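Local coordinates for protein CDP-glucose 4,6-dehydratase (Salmonella enterica subsp. enterica serovar Typhi, PDB 1WVG) that catalyses the NAD(+)-dependent dehydration of CDP-D-glucose to CDP-4-dehydro-6-deoxy-D-glucose, an early step in making CDP-3,6-dideoxy-D-mannose for the lipopolysaccharide O antigen, at residues A[45-50]-A[200-205]; A[16-21]-A[38-43]; A[133-138]-A[190-195]. One frame throughout, in Å; residues are numbered along the deposited sequence.

Interaction 1: residues A[45-50]-A[200-205]; sequences TVPSLF and GDWAKD. With CXY (cytidine-5'-diphospho-beta-D-xylose), chain D.
Leu49 and Gly200 bring the two backbones nearest, with their CA atoms 5.2 Å apart, and a second approach joins Thr45 and Trp202, whose CA atoms lie 6.2 Å apart. Residues 45-48 form a loop with a cis peptide before Pro47 that leads into a short helix N-capped by Ser48, whose OG accepts from Glu51 N. Residues 200-205 have no regular secondary structure, and Asp201 OD2 receives Ala203 N in an Asx turn.

Trp202 carries the contact. Its indole crosses Pro47 at about a right angle, and Pro47 CG sits over one face in a CH-pi contact, 3.6 Å from the centroid of the five-membered ring of Trp202 and 19° off the normal. With chi1 at -75° the indole is swung beside its own backbone N, where the proline ring can lie over it; Trp332 and Trp336 of helix 322-337 also touch it. Thr45 OG1 is 3.5 Å from Trp202 CB and gives a short hydrogen bond of 2.5 Å to Pro47 O, within its own loop.

The polar links between the segments run through water. One molecule donates to Thr45 OG1 at 3.0 Å and accepts from Trp202 N at 2.8 Å. Another, lying in the indole plane at its edge, takes the N-H of Leu49 and donates to Gly200 O at 2.8 Å. A third joins Val46 N to the poorly ordered Lys204 NZ. Direct adhesion is therefore apolar, a proline against an indole, while the backbone groups beside it are satisfied by bridging solvent, and the same loop runs on to Asp205, in the nucleotide-sugar pocket.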
loop_
_atom_site.group_PDB
_atom_site.type_symbol
_atom_site.label_atom_id
_atom_site.label_comp_id
_atom_site.label_asym_id
_atom_site.label_seq_id
_atom_site.Cartn_x
_atom_site.Cartn_y
_atom_site.Cartn_z
ATOM N N THR A 45 15.755 22.384 30.879
ATOM C CA THR A 45 16.054 23.775 30.658
ATOM C C THR A 45 15.875 24.614 31.899
ATOM O O THR A 45 15.431 24.135 32.937
ATOM C CB THR A 45 15.026 24.312 29.644
ATOM O OG1 THR A 45 13.794 24.280 30.314
ATOM C CG2 THR A 45 14.920 23.416 28.414
ATOM N N VAL A 46 16.217 25.892 31.713
ATOM C CA VAL A 46 16.084 26.984 32.670
ATOM C C VAL A 46 15.709 28.226 31.910
ATOM O O VAL A 46 16.381 28.665 30.975
ATOM C CB VAL A 46 17.128 27.274 33.737
ATOM C CG1 VAL A 46 16.419 28.118 34.789
ATOM C CG2 VAL A 46 17.666 26.009 34.399
ATOM N N PRO A 47 14.565 28.716 32.284
ATOM C CA PRO A 47 13.744 28.127 33.345
ATOM C C PRO A 47 13.121 26.764 32.961
ATOM O O PRO A 47 13.309 26.253 31.850
ATOM C CB PRO A 47 12.570 29.103 33.533
ATOM C CG PRO A 47 12.675 30.157 32.428
ATOM C CD PRO A 47 14.009 29.971 31.719
ATOM N N SER A 48 12.369 26.198 33.894
ATOM C CA SER A 48 11.718 24.930 33.696
ATOM C C SER A 48 10.480 24.911 34.556
ATOM O O SER A 48 10.434 25.386 35.682
ATOM C CB SER A 48 12.593 23.744 34.048
ATOM O OG SER A 48 12.274 23.397 35.381
ATOM N N LEU A 49 9.434 24.354 33.994
ATOM C CA LEU A 49 8.164 24.252 34.679
ATOM C C LEU A 49 8.311 23.406 35.947
ATOM O O LEU A 49 7.712 23.648 37.000
ATOM C CB LEU A 49 7.096 23.679 33.682
ATOM C CG LEU A 49 5.690 23.485 34.256
ATOM C CD1 LEU A 49 5.001 24.828 34.504
ATOM C CD2 LEU A 49 4.876 22.650 33.271
ATOM N N PHE A 50 9.130 22.381 35.812
ATOM C CA PHE A 50 9.345 21.523 36.937
ATOM C C PHE A 50 9.755 22.366 38.137
ATOM O O PHE A 50 9.164 22.340 39.228
ATOM C CB PHE A 50 10.470 20.515 36.624
ATOM C CG PHE A 50 10.552 19.430 37.689
ATOM C CD1 PHE A 50 9.602 18.400 37.764
ATOM C CD2 PHE A 50 11.583 19.452 38.636
ATOM C CE1 PHE A 50 9.665 17.408 38.748
ATOM C CE2 PHE A 50 11.652 18.480 39.639
ATOM C CZ PHE A 50 10.695 17.458 39.693
ATOM N N GLY A 200 4.863 27.211 29.805
ATOM C CA GLY A 200 5.852 26.376 30.492
ATOM C C GLY A 200 6.873 25.582 29.683
ATOM O O GLY A 200 7.522 24.698 30.276
ATOM N N ASP A 201 7.041 25.871 28.373
ATOM C CA ASP A 201 8.011 25.148 27.539
ATOM C C ASP A 201 9.161 26.015 27.100
ATOM O O ASP A 201 8.968 27.017 26.371
ATOM C CB ASP A 201 7.410 24.494 26.282
ATOM C CG ASP A 201 8.354 23.574 25.521
ATOM O OD1 ASP A 201 8.142 23.251 24.353
ATOM O OD2 ASP A 201 9.395 23.121 26.208
ATOM N N TRP A 202 10.357 25.587 27.527
ATOM C CA TRP A 202 11.551 26.346 27.202
ATOM C C TRP A 202 12.433 25.674 26.202
ATOM O O TRP A 202 13.479 26.244 25.899
ATOM C CB TRP A 202 12.350 26.913 28.422
ATOM C CG TRP A 202 11.636 28.097 29.010
ATOM C CD1 TRP A 202 11.791 29.405 28.645
ATOM C CD2 TRP A 202 10.596 28.081 30.011
ATOM N NE1 TRP A 202 10.934 30.213 29.369
ATOM C CE2 TRP A 202 10.188 29.431 30.217
ATOM C CE3 TRP A 202 9.999 27.069 30.778
ATOM C CZ2 TRP A 202 9.202 29.771 31.151
ATOM C CZ3 TRP A 202 9.040 27.421 31.716
ATOM C CH2 TRP A 202 8.626 28.750 31.893
ATOM N N ALA A 203 12.017 24.481 25.714
ATOM C CA ALA A 203 12.788 23.717 24.734
ATOM C C ALA A 203 13.432 24.615 23.686
ATOM O O ALA A 203 12.836 25.624 23.297
ATOM C CB ALA A 203 11.936 22.674 24.007
ATOM N N LYS A 204 14.637 24.237 23.217
ATOM C CA LYS A 204 15.352 25.019 22.213
ATOM C C LYS A 204 14.819 24.771 20.798
ATOM O O LYS A 204 14.462 23.634 20.469
ATOM C CB LYS A 204 16.894 24.957 22.286
ATOM C CG LYS A 204 17.506 25.373 23.627
ATOM C CD LYS A 204 17.451 26.871 23.924
ATOM C CE LYS A 204 17.441 27.203 25.418
ATOM N NZ LYS A 204 17.247 26.032 26.302
ATOM N N ASP A 205 14.765 25.855 20.000
ATOM C CA ASP A 205 14.305 25.865 18.623
ATOM C C ASP A 205 12.820 25.611 18.392
ATOM O O ASP A 205 12.357 25.637 17.240
ATOM C CB ASP A 205 15.172 24.960 17.744
ATOM C CG ASP A 205 16.511 25.576 17.475
ATOM O OD1 ASP A 205 16.695 26.786 17.382
ATOM O OD2 ASP A 205 17.449 24.666 17.368
HETATM O O1B CXY D . 7.903 19.761 14.841
HETATM P PB CXY D . 9.094 19.904 15.768
HETATM O O2B CXY D . 10.426 19.882 15.065
HETATM O "O1'" CXY D . 9.044 18.719 16.907
HETATM O O3A CXY D . 8.684 21.251 16.405
HETATM P PA CXY D . 9.321 22.763 16.279
HETATM O O1A CXY D . 8.510 23.595 17.208
HETATM O O2A CXY D . 10.770 22.756 16.574
HETATM O O5D CXY D . 9.089 23.078 14.735
HETATM C C5D CXY D . 7.759 23.403 14.309
HETATM C C4D CXY D . 7.834 24.022 12.934
HETATM O O4D CXY D . 8.078 25.440 13.104
HETATM C C3D CXY D . 8.889 23.484 11.968
HETATM O O3D CXY D . 8.504 23.470 10.547
HETATM C C2D CXY D . 10.000 24.508 12.263
HETATM O O2D CXY D . 10.903 24.536 11.154
HETATM C C1D CXY D . 9.188 25.781 12.330
HETATM N N1 CXY D . 9.882 26.889 12.994
HETATM C C6 CXY D . 10.275 26.775 14.318
HETATM C C5 CXY D . 10.877 27.742 14.963
HETATM C C4 CXY D . 11.185 28.975 14.325
HETATM N N3 CXY D . 10.751 29.043 12.990
HETATM C C2 CXY D . 10.111 28.046 12.274
HETATM N N4 CXY D . 11.774 29.923 14.835
HETATM O O2 CXY D . 9.779 28.167 11.090
HETATM C "C1'" CXY D . 8.246 19.049 18.030
HETATM C "C2'" CXY D . 8.972 18.502 19.234
HETATM C "C3'" CXY D . 9.064 17.001 19.037
HETATM C "C4'" CXY D . 7.665 16.395 18.920
HETATM C "C5'" CXY D . 6.907 17.069 17.784
HETATM O "O2'" CXY D . 10.311 19.032 19.339
HETATM O "O3'" CXY D . 9.682 16.406 20.193
HETATM O "O4'" CXY D . 7.757 14.988 18.710
HETATM O "O5'" CXY D . 6.898 18.490 17.953
HETATM O O HOH W 1 11.092 23.462 29.222
HETATM O O HOH W 2 18.120 26.329 29.126
HETATM O O HOH W 3 9.739 23.097 31.041
#

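Interaction 2: residues A[16-21]-A[38-43]; sequences GHTGFK and GYALDA. With APR (adenosine-5-diphosphoribose), chain C.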
loop_
_atom_site.group_PDB
_atom_site.type_symbol
_atom_site.label_atom_id
_atom_site.label_comp_id
_atom_site.label_asym_id
_atom_site.label_seq_id
_atom_site.Cartn_x
_atom_site.Cartn_y
_atom_site.Cartn_z
ATOM N N GLY A 16 11.235 10.740 32.427
ATOM C CA GLY A 16 11.182 12.064 31.802
ATOM C C GLY A 16 10.150 13.017 32.420
ATOM O O GLY A 16 9.516 13.854 31.734
ATOM N N HIS A 17 9.999 12.950 33.749
ATOM C CA HIS A 17 9.026 13.795 34.478
ATOM C C HIS A 17 9.496 15.232 34.635
ATOM O O HIS A 17 8.709 16.144 34.928
ATOM C CB HIS A 17 8.710 13.188 35.871
ATOM C CG HIS A 17 9.942 13.195 36.711
ATOM N ND1 HIS A 17 11.084 12.495 36.333
ATOM C CD2 HIS A 17 10.223 13.871 37.872
ATOM C CE1 HIS A 17 12.011 12.730 37.259
ATOM N NE2 HIS A 17 11.525 13.552 38.201
ATOM N N THR A 18 10.803 15.419 34.424
ATOM C CA THR A 18 11.389 16.756 34.569
ATOM C C THR A 18 11.147 17.717 33.402
ATOM O O THR A 18 11.423 18.923 33.493
ATOM C CB THR A 18 12.882 16.643 34.943
ATOM O OG1 THR A 18 13.564 15.998 33.881
ATOM C CG2 THR A 18 12.988 15.758 36.195
ATOM N N GLY A 19 10.634 17.176 32.306
ATOM C CA GLY A 19 10.378 17.958 31.132
ATOM C C GLY A 19 9.046 18.679 31.137
ATOM O O GLY A 19 8.295 18.728 32.127
ATOM N N PHE A 20 8.796 19.247 29.950
ATOM C CA PHE A 20 7.584 20.008 29.688
ATOM C C PHE A 20 6.346 19.131 29.818
ATOM O O PHE A 20 5.460 19.391 30.631
ATOM C CB PHE A 20 7.717 20.713 28.320
ATOM C CG PHE A 20 6.477 21.411 27.823
ATOM C CD1 PHE A 20 5.891 22.448 28.545
ATOM C CD2 PHE A 20 5.921 21.046 26.597
ATOM C CE1 PHE A 20 4.761 23.118 28.079
ATOM C CE2 PHE A 20 4.781 21.687 26.114
ATOM C CZ PHE A 20 4.229 22.739 26.846
ATOM N N LYS A 21 6.296 18.074 29.009
ATOM C CA LYS A 21 5.162 17.157 29.055
ATOM C C LYS A 21 5.067 16.493 30.423
ATOM O O LYS A 21 3.970 16.370 30.987
ATOM C CB LYS A 21 5.253 16.048 27.982
ATOM C CG LYS A 21 5.333 16.511 26.529
ATOM C CD LYS A 21 4.246 15.963 25.594
ATOM C CE LYS A 21 4.407 14.506 25.197
ATOM N NZ LYS A 21 4.300 14.246 23.749
ATOM N N GLY A 38 9.241 9.972 39.535
ATOM C CA GLY A 38 9.782 10.333 38.246
ATOM C C GLY A 38 11.210 9.842 38.132
ATOM O O GLY A 38 11.890 9.619 39.127
ATOM N N TYR A 39 11.683 9.691 36.910
ATOM C CA TYR A 39 13.045 9.256 36.672
ATOM C C TYR A 39 13.447 9.919 35.389
ATOM O O TYR A 39 12.866 9.639 34.347
ATOM C CB TYR A 39 13.164 7.711 36.581
ATOM C CG TYR A 39 14.552 7.131 36.283
ATOM C CD1 TYR A 39 15.204 6.300 37.201
ATOM C CD2 TYR A 39 15.197 7.332 35.060
ATOM C CE1 TYR A 39 16.453 5.731 36.929
ATOM C CE2 TYR A 39 16.430 6.742 34.754
ATOM C CZ TYR A 39 17.083 5.954 35.704
ATOM O OH TYR A 39 18.309 5.376 35.424
ATOM N N ALA A 40 14.396 10.843 35.509
ATOM C CA ALA A 40 14.885 11.616 34.387
ATOM C C ALA A 40 16.206 12.288 34.742
ATOM O O ALA A 40 16.802 12.081 35.794
ATOM C CB ALA A 40 13.856 12.715 34.115
ATOM N N LEU A 41 16.674 13.121 33.851
ATOM C CA LEU A 41 17.897 13.844 34.124
ATOM C C LEU A 41 17.463 15.155 34.738
ATOM O O LEU A 41 16.253 15.365 34.915
ATOM C CB LEU A 41 18.732 14.041 32.846
ATOM C CG LEU A 41 19.108 12.709 32.244
ATOM C CD1 LEU A 41 19.536 12.908 30.813
ATOM C CD2 LEU A 41 20.215 12.068 33.058
ATOM N N ASP A 42 18.397 16.027 35.076
ATOM C CA ASP A 42 17.949 17.288 35.637
ATOM C C ASP A 42 17.177 18.071 34.567
ATOM O O ASP A 42 17.436 17.877 33.363
ATOM C CB ASP A 42 19.078 18.104 36.315
ATOM C CG ASP A 42 19.250 17.817 37.793
ATOM O OD1 ASP A 42 18.559 18.317 38.657
ATOM O OD2 ASP A 42 20.229 16.987 38.063
ATOM N N ALA A 43 16.234 18.928 35.008
ATOM C CA ALA A 43 15.429 19.707 34.070
ATOM C C ALA A 43 16.200 20.108 32.846
ATOM O O ALA A 43 17.331 20.617 32.889
ATOM C CB ALA A 43 14.535 20.817 34.613
HETATM N N1 APR C . 17.680 9.709 30.841
HETATM C C2 APR C . 16.586 10.126 31.523
HETATM N N3 APR C . 15.778 11.103 31.243
HETATM C C4 APR C . 16.119 11.720 30.092
HETATM C C5 APR C . 17.162 11.421 29.274
HETATM C C6 APR C . 18.011 10.350 29.688
HETATM N N6 APR C . 19.072 9.858 29.025
HETATM N N7 APR C . 17.176 12.263 28.169
HETATM C C8 APR C . 16.142 13.069 28.357
HETATM N N9 APR C . 15.471 12.780 29.504
HETATM C "C1'" APR C . 14.305 13.430 30.077
HETATM C "C2'" APR C . 14.599 14.863 30.425
HETATM O "O2'" APR C . 15.380 14.928 31.627
HETATM C "C3'" APR C . 13.164 15.364 30.605
HETATM O "O3'" APR C . 12.507 15.018 31.833
HETATM O "O4'" APR C . 13.321 13.531 29.097
HETATM C "C4'" APR C . 12.493 14.657 29.396
HETATM C "C5'" APR C . 12.474 15.457 28.128
HETATM O "O5'" APR C . 11.561 16.563 28.330
HETATM P PA APR C . 11.539 17.852 27.334
HETATM O O1A APR C . 12.892 18.128 26.695
HETATM O O2A APR C . 10.734 18.974 28.030
HETATM O O3A APR C . 10.649 17.299 26.158
HETATM P PB APR C . 9.033 17.108 26.150
HETATM O O1B APR C . 8.493 18.160 25.211
HETATM O O2B APR C . 8.462 16.984 27.551
HETATM O O5D APR C . 8.953 15.631 25.558
HETATM C C5D APR C . 8.404 14.600 26.394
HETATM O O4D APR C . 7.148 13.496 24.562
HETATM O O1D APR C . 7.094 14.464 22.432
HETATM C C1D APR C . 7.667 13.415 23.265
HETATM O O2D APR C . 9.932 12.974 22.439
HETATM C C2D APR C . 9.146 13.676 23.422
HETATM O O3D APR C . 9.559 11.589 24.496
HETATM C C3D APR C . 9.455 12.990 24.740
HETATM C C4D APR C . 8.230 13.363 25.542
#
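Thr18 reaches across to Ala40 and Leu41 with both branches of its side chain. Thr18 CB lies 3.6 Å from Leu41 O, already beside the adenosine ribose of the bound ADP-ribose. From there CG2, beside its own backbone N, lies 3.5 Å from Leu41 O and close to Ala40 CB, and covers one face of the neighbouring His17 imidazole, offset toward its rim. The other branch is the hydroxyl: Thr18 OG1 stands between backbone N and carbonyl carbon (chi1 63°), a setting that places it 3.3 Å from Ala40 CB and between two oxygens. Thr18 OG1 is hydrogen-bonded to ribose O3' at 2.5 Å, with either hydroxyl a possible donor, and lies 2.9 Å from Leu41 O, a second candidate for its proton.

The His17 ring lies between Thr18 CG2 on one face and Gly38 on the opposite face; its NE2 is held by Ser61. Gly16 N donates to Tyr39 O at 2.7 Å, tying the residue just after strand 11-15 to strand 35-40. Leu41 N contributes a further bond to ribose O2', and Leu41 CD1 touches the adenine.

Beyond Thr18 the turn enters helix 20-31 through Gly19 at the N-cap, and the first amides of the helix face the pyrophosphate: Phe20 N meets O2A at 2.7 Å almost straight (176°), and Lys21 N meets O2B at 2.8 Å. A glycine-rich turn between strand 11-15 and helix 20-31, with the ribose held at the tip of strand 35-40, is the beta-alpha-beta dinucleotide-binding motif of the Rossmann fold.

Interaction 3: residues A[133-138]-A[190-195]; sequences DKCYDN and SVRAGN. With CXY (cytidine-5'-diphospho-beta-D-xylose), chain D.
Arg192, Asp133 and Tyr136 bury the most surface here, and the first and last meet directly. Arg192 leaves its strand with the chain extended from CG to NE, passing Cys135 SG, which is 3.9 Å from Arg192 CD, and arrives at the phenol at about a right angle. Arg192 NH1 donates to Tyr136 OH at 2.8 Å with an N-H...O angle of 163°. The hydroxyl lies at the edge of the guanidinium, in its plane, while ring and guanidinium planes stand 83° apart. Cys135 SG covers one face of the Tyr136 ring, over its centre. Further bonds from NH1 to Glu147 O, from NH2 to Glu165 and between Tyr136 OH and Asn261 hold the pair in place.

Asp133, at the other end, places OD1 beside the backbone of Gly194. Asp133 OD1 comes 2.8 Å from Asn195 OD1, an approach of two acceptors and not a hydrogen bond as modelled. Lys134 NZ makes a weak salt bridge to Asp133 OD2 and bonds to phosphate oxygen O1B of CDP-xylose at 2.8 Å. Asn195 ND2 binds the same O1B at 2.8 Å, which fixes how its amide is turned. A water joins Asp133 N, Gly194 O and xylose O4'.

Chemically the contact has two ends: a buried guanidinium whose charge is probably balanced by Glu165, with oxygen acceptors around it, and a polar cluster that grips one phosphate oxygen from both segments.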
loop_
_atom_site.group_PDB
_atom_site.type_symbol
_atom_site.label_atom_id
_atom_site.label_comp_id
_atom_site.label_asym_id
_atom_site.label_seq_id
_atom_site.Cartn_x
_atom_site.Cartn_y
_atom_site.Cartn_z
ATOM N N ASP A 133 4.806 12.130 16.824
ATOM C CA ASP A 133 4.113 12.262 15.546
ATOM C C ASP A 133 5.135 12.060 14.401
ATOM O O ASP A 133 4.784 11.772 13.259
ATOM C CB ASP A 133 3.313 13.585 15.425
ATOM C CG ASP A 133 4.067 14.902 15.582
ATOM O OD1 ASP A 133 3.500 15.996 15.597
ATOM O OD2 ASP A 133 5.373 14.792 15.630
ATOM N N LYS A 134 6.434 12.153 14.703
ATOM C CA LYS A 134 7.472 11.968 13.705
ATOM C C LYS A 134 7.859 10.533 13.432
ATOM O O LYS A 134 8.765 10.276 12.646
ATOM C CB LYS A 134 8.708 12.763 14.085
ATOM C CG LYS A 134 8.280 14.198 14.273
ATOM C CD LYS A 134 9.308 15.214 13.848
ATOM C CE LYS A 134 9.118 16.525 14.607
ATOM N NZ LYS A 134 7.713 16.962 14.644
ATOM N N CYS A 135 7.201 9.588 14.068
ATOM C CA CYS A 135 7.545 8.174 13.838
ATOM C C CYS A 135 7.227 7.656 12.433
ATOM O O CYS A 135 7.848 6.694 11.909
ATOM C CB CYS A 135 6.927 7.233 14.911
ATOM S SG CYS A 135 5.107 7.134 14.827
ATOM N N TYR A 136 6.206 8.281 11.816
ATOM C CA TYR A 136 5.760 7.830 10.502
ATOM C C TYR A 136 6.675 8.242 9.375
ATOM O O TYR A 136 7.180 9.355 9.322
ATOM C CB TYR A 136 4.356 8.398 10.171
ATOM C CG TYR A 136 3.227 7.953 11.102
ATOM C CD1 TYR A 136 2.681 8.840 12.037
ATOM C CD2 TYR A 136 2.684 6.667 11.032
ATOM C CE1 TYR A 136 1.648 8.452 12.898
ATOM C CE2 TYR A 136 1.650 6.265 11.883
ATOM C CZ TYR A 136 1.116 7.160 12.816
ATOM O OH TYR A 136 0.108 6.769 13.668
ATOM N N ASP A 137 6.827 7.354 8.420
ATOM C CA ASP A 137 7.594 7.713 7.249
ATOM C C ASP A 137 6.858 8.925 6.664
ATOM O O ASP A 137 5.660 8.810 6.406
ATOM C CB ASP A 137 7.454 6.495 6.301
ATOM C CG ASP A 137 8.148 6.753 5.016
ATOM O OD1 ASP A 137 9.113 7.471 4.947
ATOM O OD2 ASP A 137 7.562 6.214 3.992
ATOM N N ASN A 138 7.509 10.079 6.493
ATOM C CA ASN A 138 6.836 11.283 5.977
ATOM C C ASN A 138 6.752 11.381 4.445
ATOM O O ASN A 138 7.747 11.597 3.769
ATOM C CB ASN A 138 7.368 12.568 6.648
ATOM C CG ASN A 138 6.451 13.786 6.467
ATOM O OD1 ASN A 138 5.806 13.945 5.421
ATOM N ND2 ASN A 138 6.322 14.632 7.498
ATOM N N SER A 190 1.409 2.470 22.570
ATOM C CA SER A 190 2.314 3.465 21.971
ATOM C C SER A 190 1.420 4.588 21.566
ATOM O O SER A 190 0.432 4.379 20.890
ATOM C CB SER A 190 3.128 3.004 20.787
ATOM O OG SER A 190 4.154 2.148 21.275
ATOM N N VAL A 191 1.725 5.770 22.077
ATOM C CA VAL A 191 0.916 6.928 21.849
ATOM C C VAL A 191 1.706 7.953 21.072
ATOM O O VAL A 191 2.860 8.233 21.392
ATOM C CB VAL A 191 0.381 7.447 23.180
ATOM C CG1 VAL A 191 -0.559 6.383 23.733
ATOM C CG2 VAL A 191 1.577 7.541 24.095
ATOM N N ARG A 192 1.070 8.459 20.024
ATOM C CA ARG A 192 1.694 9.393 19.124
ATOM C C ARG A 192 0.980 10.692 19.151
ATOM O O ARG A 192 -0.127 10.809 18.566
ATOM C CB ARG A 192 1.701 8.843 17.689
ATOM C CG ARG A 192 2.109 7.390 17.695
ATOM C CD ARG A 192 1.623 6.613 16.493
ATOM N NE ARG A 192 2.020 5.237 16.717
ATOM C CZ ARG A 192 1.640 4.204 15.980
ATOM N NH1 ARG A 192 0.863 4.375 14.900
ATOM N NH2 ARG A 192 2.066 2.966 16.335
ATOM N N ALA A 193 1.609 11.677 19.799
ATOM C CA ALA A 193 0.932 12.974 19.869
ATOM C C ALA A 193 1.330 13.895 18.757
ATOM O O ALA A 193 2.204 13.552 17.966
ATOM C CB ALA A 193 1.185 13.642 21.192
ATOM N N GLY A 194 0.660 15.050 18.711
ATOM C CA GLY A 194 0.955 16.078 17.727
ATOM C C GLY A 194 2.110 16.967 18.246
ATOM O O GLY A 194 3.043 16.485 18.903
ATOM N N ASN A 195 2.058 18.265 17.917
ATOM C CA ASN A 195 3.037 19.242 18.358
ATOM C C ASN A 195 2.407 19.955 19.533
ATOM O O ASN A 195 1.477 20.711 19.307
ATOM C CB ASN A 195 3.358 20.262 17.263
ATOM C CG ASN A 195 4.471 19.737 16.382
ATOM O OD1 ASN A 195 4.396 18.601 15.898
ATOM N ND2 ASN A 195 5.496 20.550 16.125
HETATM O O1B CXY D . 7.903 19.761 14.841
HETATM P PB CXY D . 9.094 19.904 15.768
HETATM O O2B CXY D . 10.426 19.882 15.065
HETATM O "O1'" CXY D . 9.044 18.719 16.907
HETATM O O3A CXY D . 8.684 21.251 16.405
HETATM P PA CXY D . 9.321 22.763 16.279
HETATM O O1A CXY D . 8.510 23.595 17.208
HETATM O O2A CXY D . 10.770 22.756 16.574
HETATM O O5D CXY D . 9.089 23.078 14.735
HETATM C C5D CXY D . 7.759 23.403 14.309
HETATM C C4D CXY D . 7.834 24.022 12.934
HETATM O O4D CXY D . 8.078 25.440 13.104
HETATM C C3D CXY D . 8.889 23.484 11.968
HETATM O O3D CXY D . 8.504 23.470 10.547
HETATM C C2D CXY D . 10.000 24.508 12.263
HETATM O O2D CXY D . 10.903 24.536 11.154
HETATM C C1D CXY D . 9.188 25.781 12.330
HETATM N N1 CXY D . 9.882 26.889 12.994
HETATM C C6 CXY D . 10.275 26.775 14.318
HETATM C C5 CXY D . 10.877 27.742 14.963
HETATM C C4 CXY D . 11.185 28.975 14.325
HETATM N N3 CXY D . 10.751 29.043 12.990
HETATM C C2 CXY D . 10.111 28.046 12.274
HETATM N N4 CXY D . 11.774 29.923 14.835
HETATM O O2 CXY D . 9.779 28.167 11.090
HETATM C "C1'" CXY D . 8.246 19.049 18.030
HETATM C "C2'" CXY D . 8.972 18.502 19.234
HETATM C "C3'" CXY D . 9.064 17.001 19.037
HETATM C "C4'" CXY D . 7.665 16.395 18.920
HETATM C "C5'" CXY D . 6.907 17.069 17.784
HETATM O "O2'" CXY D . 10.311 19.032 19.339
HETATM O "O3'" CXY D . 9.682 16.406 20.193
HETATM O "O4'" CXY D . 7.757 14.988 18.710
HETATM O "O5'" CXY D . 6.898 18.490 17.953
HETATM O O HOH W 4 4.887 14.244 19.056
#

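How the interactions relate
Interactions 1 and 2 are neighbours, with centres 11 Å apart: Phe20 CD1 lies 3.3 Å from Gly200 O, and Ser48 OG is 3.5 Å from Ala43 CB, as the chain runs from strand 35-40 into helix 49-52. Interaction 3 sits on the other side of the chain's centre from interaction 2, about 20 Å between centres, yet the two share the central parallel sheet and Lys21 NZ comes 4.1 Å from Ala193 CB. Interaction 2 supplies part of the ADP-ribose site; interaction 3 binds the phosphate next to the xylose, with a water to the sugar. Interaction 1, about 22 Å centre to centre from interaction 3, comes nearest that ligand at Asp205, whose O lies 3.4 Å from CDP-xylose O2A.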